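Side-chain contacts in chymotrypsin-like serine protease (Equine arteritis virus, PDB 1MBM), which cleaves peptide bonds as a chymotrypsin-like serine proteinase, and probably processes the viral replicase polyprotein as arterivirus nsp4 enzymes do: residues S155-S158 with K159-G163; S88-A92 with T93-E97. One frame throughout, in Å; residues are numbered along the deposited sequence.

How the interactions relate
From the N terminus, the chain first builds the six-stranded barrel that ends with strand 60-65, and then enters the second sheet, where interaction 2 turns strand 85-91 back into strand 94-100 through a tight hairpin. Interaction 1 follows much later, at the end of helix 154-158, where residues 159-163 lead the chain out of the helix toward strand 165-167. Each contact closes a turn of its own; they lie in series, neither nesting nor crossing, with centres about 24 Å apart and nearest atoms about 9 Å apart. Strand 94-100 bridges the gap: farther along it, Leu99 packs against Leu157 and Phe161 of interaction 1.

Interaction 1 of 2, residues S155-S158 with K159-G163; sequences SSLS and KHFTG
Phe161 brings the edge of its ring to the carbonyl of Leu157, with CD1 3.3 Å from Leu157 O and the oxygen lying in the ring plane. Its CG stands beside the backbone N and anti to the carbonyl carbon (chi1 -68°), which brings the ring back to Leu157 in the last turn of the helix, where CE1 also comes to 4.3 Å from Leu157 CD1. The same Leu157 O accepts a hydrogen bond from His160 N at 3.2 Å and sits at the edge of the imidazole, near its plane. CD2 of the His160 ring lies 3.5 Å from Ser156 O. Here helix 154-158 runs out into a type I beta turn from Ser158 to Phe161, closed by the hydrogen bond from Phe161 N to Ser158 O at 3.1 Å. Lys159 N reaches the carbonyls of Ser155 and Ser156 through weak bonds alone. The lysine chain, bent at chi3 (-46°), folds back along the helix and lays CE 3.3 Å from Ser156 O. Ser158 OG is hydrogen-bonded to Leu154 O, one helical turn earlier. At the end of the turn, the Phe161 side chain packs on Leu187 and Leu190 of helix 185-192.

Interaction 2 of 2, residues S88-A92 with T93-E97; sequences SWCTA and TGDEE
Thr91 and Gly94 meet where strand 85-91 turns into strand 94-100, and the threonine side chain spans the turn. Its CB lies 3.5 Å from Gly94 O. With chi1 at 82°, OG1 sits between the backbone N and the carbonyl carbon, aimed across the turn: it donates to Gly94 O at 2.6 Å, in the carbonyl plane, and accepts a hydrogen bond from Thr93 N at 3.2 Å. The methyl CG2 also meets Gly94 O, at 3.7 Å, and only borders Glu96 CB. The bond from Thr93 N makes an ST turn, and both side-chain bonds probably steady the type I turn of this beta hairpin, whose backbone bonds, Thr91 N to Gly94 O and Gly94 N to Thr91 O, are weak. Two residues back, Trp89 and Glu96 form a hydrogen-bonded antiparallel pair with two nearly straight bonds of 2.8 Å, Trp89 N to Glu96 O and Glu96 N to Trp89 O. Their CB atoms touch at 3.9 Å, and the indole brings its edge near Glu96 O. On the other sheet face, Asp95 OD1 lies 3.6 Å from Cys90 CA, and a water links OD1 to Thr91 O; OD2 forms a salt bridge with Arg3. The Glu96 carboxylate instead turns to Asn196 and Arg197 near the C terminus. Strand 117-120 pairs with strand 85-91 on the side away from the hairpin partner, while Trp89 packs on Val118 and, in strand 136-140, on Ala137 and Val139.

Interaction 1 of 2, residues S155-S158 with K159-G163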
# COMPACT_ATOMS: atom_id res chain seq x y z
N SER A 155 -21.60 6.25 7.50
CA SER A 155 -22.10 5.57 8.70
C SER A 155 -21.55 4.14 8.79
O SER A 155 -21.08 3.73 9.85
CB SER A 155 -23.63 5.56 8.73
OG SER A 155 -24.15 4.87 7.62
N SER A 156 -21.57 3.41 7.68
CA SER A 156 -21.04 2.04 7.66
C SER A 156 -19.55 2.03 7.99
O SER A 156 -19.09 1.20 8.77
CB SER A 156 -21.31 1.37 6.31
OG SER A 156 -20.52 0.21 6.14
N LEU A 157 -18.80 2.96 7.38
CA LEU A 157 -17.38 3.11 7.64
C LEU A 157 -17.13 3.44 9.12
O LEU A 157 -16.21 2.92 9.75
CB LEU A 157 -16.83 4.24 6.75
CG LEU A 157 -15.35 4.41 6.43
CD1 LEU A 157 -14.68 3.09 6.03
CD2 LEU A 157 -15.22 5.45 5.31
N SER A 158 -17.99 4.30 9.68
CA SER A 158 -17.86 4.77 11.06
C SER A 158 -17.92 3.69 12.15
O SER A 158 -17.32 3.84 13.21
CB SER A 158 -18.90 5.86 11.33
OG SER A 158 -18.62 6.99 10.52
N LYS A 159 -18.62 2.60 11.87
CA LYS A 159 -18.70 1.46 12.79
C LYS A 159 -17.33 0.93 13.19
O LYS A 159 -17.17 0.36 14.28
CB LYS A 159 -19.46 0.30 12.12
CG LYS A 159 -20.96 0.49 12.00
CD LYS A 159 -21.61 -0.77 11.42
CE LYS A 159 -20.82 -1.26 10.20
NZ LYS A 159 -21.42 -2.46 9.57
N HIS A 160 -16.34 1.10 12.32
CA HIS A 160 -15.01 0.56 12.54
C HIS A 160 -14.03 1.47 13.25
O HIS A 160 -12.85 1.13 13.39
CB HIS A 160 -14.43 0.14 11.20
CG HIS A 160 -15.29 -0.83 10.45
ND1 HIS A 160 -15.32 -2.17 10.76
CD2 HIS A 160 -16.17 -0.65 9.43
CE1 HIS A 160 -16.18 -2.78 9.95
NE2 HIS A 160 -16.70 -1.88 9.14
N PHE A 161 -14.50 2.63 13.71
CA PHE A 161 -13.59 3.61 14.29
C PHE A 161 -13.99 4.13 15.66
O PHE A 161 -15.16 4.37 15.91
CB PHE A 161 -13.41 4.79 13.32
CG PHE A 161 -12.67 4.43 12.07
CD1 PHE A 161 -13.34 3.90 10.98
CD2 PHE A 161 -11.30 4.62 12.00
CE1 PHE A 161 -12.65 3.55 9.81
CE2 PHE A 161 -10.60 4.28 10.85
CZ PHE A 161 -11.27 3.75 9.76
N THR A 162 -12.99 4.31 16.52
CA THR A 162 -13.22 4.81 17.87
C THR A 162 -13.14 6.33 17.95
O THR A 162 -12.69 6.99 17.00
CB THR A 162 -12.17 4.21 18.85
OG1 THR A 162 -10.85 4.53 18.39
CG2 THR A 162 -12.20 2.69 18.84
N GLY A 163 -13.56 6.88 19.09
CA GLY A 163 -13.54 8.32 19.31
C GLY A 163 -14.91 8.98 19.20
O GLY A 163 -15.84 8.43 18.60

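Interaction 2 of 2, residues S88-A92 with T93-E97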
# COMPACT_ATOMS: atom_id res chain seq x y z
N SER A 88 -0.43 1.64 6.53
CA SER A 88 0.74 2.41 6.13
C SER A 88 1.15 2.02 4.73
O SER A 88 1.32 0.83 4.43
CB SER A 88 1.91 2.15 7.10
OG SER A 88 1.67 2.65 8.41
N TRP A 89 1.26 3.03 3.87
CA TRP A 89 1.78 2.88 2.52
C TRP A 89 3.27 3.14 2.68
O TRP A 89 3.68 4.25 3.00
CB TRP A 89 1.19 3.96 1.59
CG TRP A 89 -0.09 3.55 0.89
CD1 TRP A 89 -0.26 3.34 -0.45
CD2 TRP A 89 -1.38 3.36 1.49
NE1 TRP A 89 -1.57 3.00 -0.72
CE2 TRP A 89 -2.27 3.00 0.45
CE3 TRP A 89 -1.86 3.42 2.80
CZ2 TRP A 89 -3.62 2.73 0.69
CZ3 TRP A 89 -3.21 3.15 3.03
CH2 TRP A 89 -4.07 2.80 1.98
N CYS A 90 4.09 2.11 2.49
CA CYS A 90 5.52 2.20 2.74
C CYS A 90 6.28 2.70 1.52
O CYS A 90 6.89 1.92 0.79
CB CYS A 90 6.08 0.85 3.19
SG CYS A 90 5.18 0.14 4.61
N THR A 91 6.25 4.01 1.30
CA THR A 91 6.91 4.57 0.12
C THR A 91 8.40 4.75 0.35
O THR A 91 8.90 4.63 1.48
CB THR A 91 6.28 5.92 -0.30
OG1 THR A 91 6.80 6.98 0.51
CG2 THR A 91 4.79 5.93 -0.00
N ALA A 92 9.12 5.06 -0.72
CA ALA A 92 10.55 5.30 -0.63
C ALA A 92 10.91 6.60 0.09
O ALA A 92 12.09 6.87 0.34
CB ALA A 92 11.16 5.25 -1.99
N THR A 93 9.92 7.43 0.42
CA THR A 93 10.19 8.67 1.14
C THR A 93 9.43 8.72 2.45
O THR A 93 9.08 9.80 2.93
CB THR A 93 9.86 9.91 0.30
OG1 THR A 93 8.63 9.71 -0.39
CG2 THR A 93 10.88 10.10 -0.82
N GLY A 94 9.17 7.56 3.04
CA GLY A 94 8.48 7.50 4.30
C GLY A 94 7.11 6.86 4.21
O GLY A 94 6.55 6.72 3.11
N ASP A 95 6.58 6.48 5.36
CA ASP A 95 5.25 5.91 5.46
C ASP A 95 4.15 6.95 5.31
O ASP A 95 4.16 8.00 5.96
CB ASP A 95 5.06 5.20 6.79
CG ASP A 95 5.80 3.89 6.86
OD1 ASP A 95 6.51 3.54 5.89
OD2 ASP A 95 5.76 3.16 7.87
N GLU A 96 3.18 6.63 4.47
CA GLU A 96 2.01 7.47 4.29
C GLU A 96 0.86 6.77 5.02
O GLU A 96 0.49 5.65 4.66
CB GLU A 96 1.73 7.58 2.80
CG GLU A 96 0.87 8.76 2.37
CD GLU A 96 1.44 10.10 2.79
OE1 GLU A 96 2.41 10.60 2.17
OE2 GLU A 96 0.90 10.66 3.74
N GLU A 97 0.33 7.40 6.07
CA GLU A 97 -0.80 6.83 6.79
C GLU A 97 -2.09 7.10 6.02
O GLU A 97 -2.38 8.24 5.69
CB GLU A 97 -0.91 7.40 8.22
CG GLU A 97 -2.13 6.87 8.97
CD GLU A 97 -2.08 7.07 10.48
OE1 GLU A 97 -2.45 8.17 10.95
OE2 GLU A 97 -1.70 6.12 11.20
O HOH W 1 8.78 3.58 4.03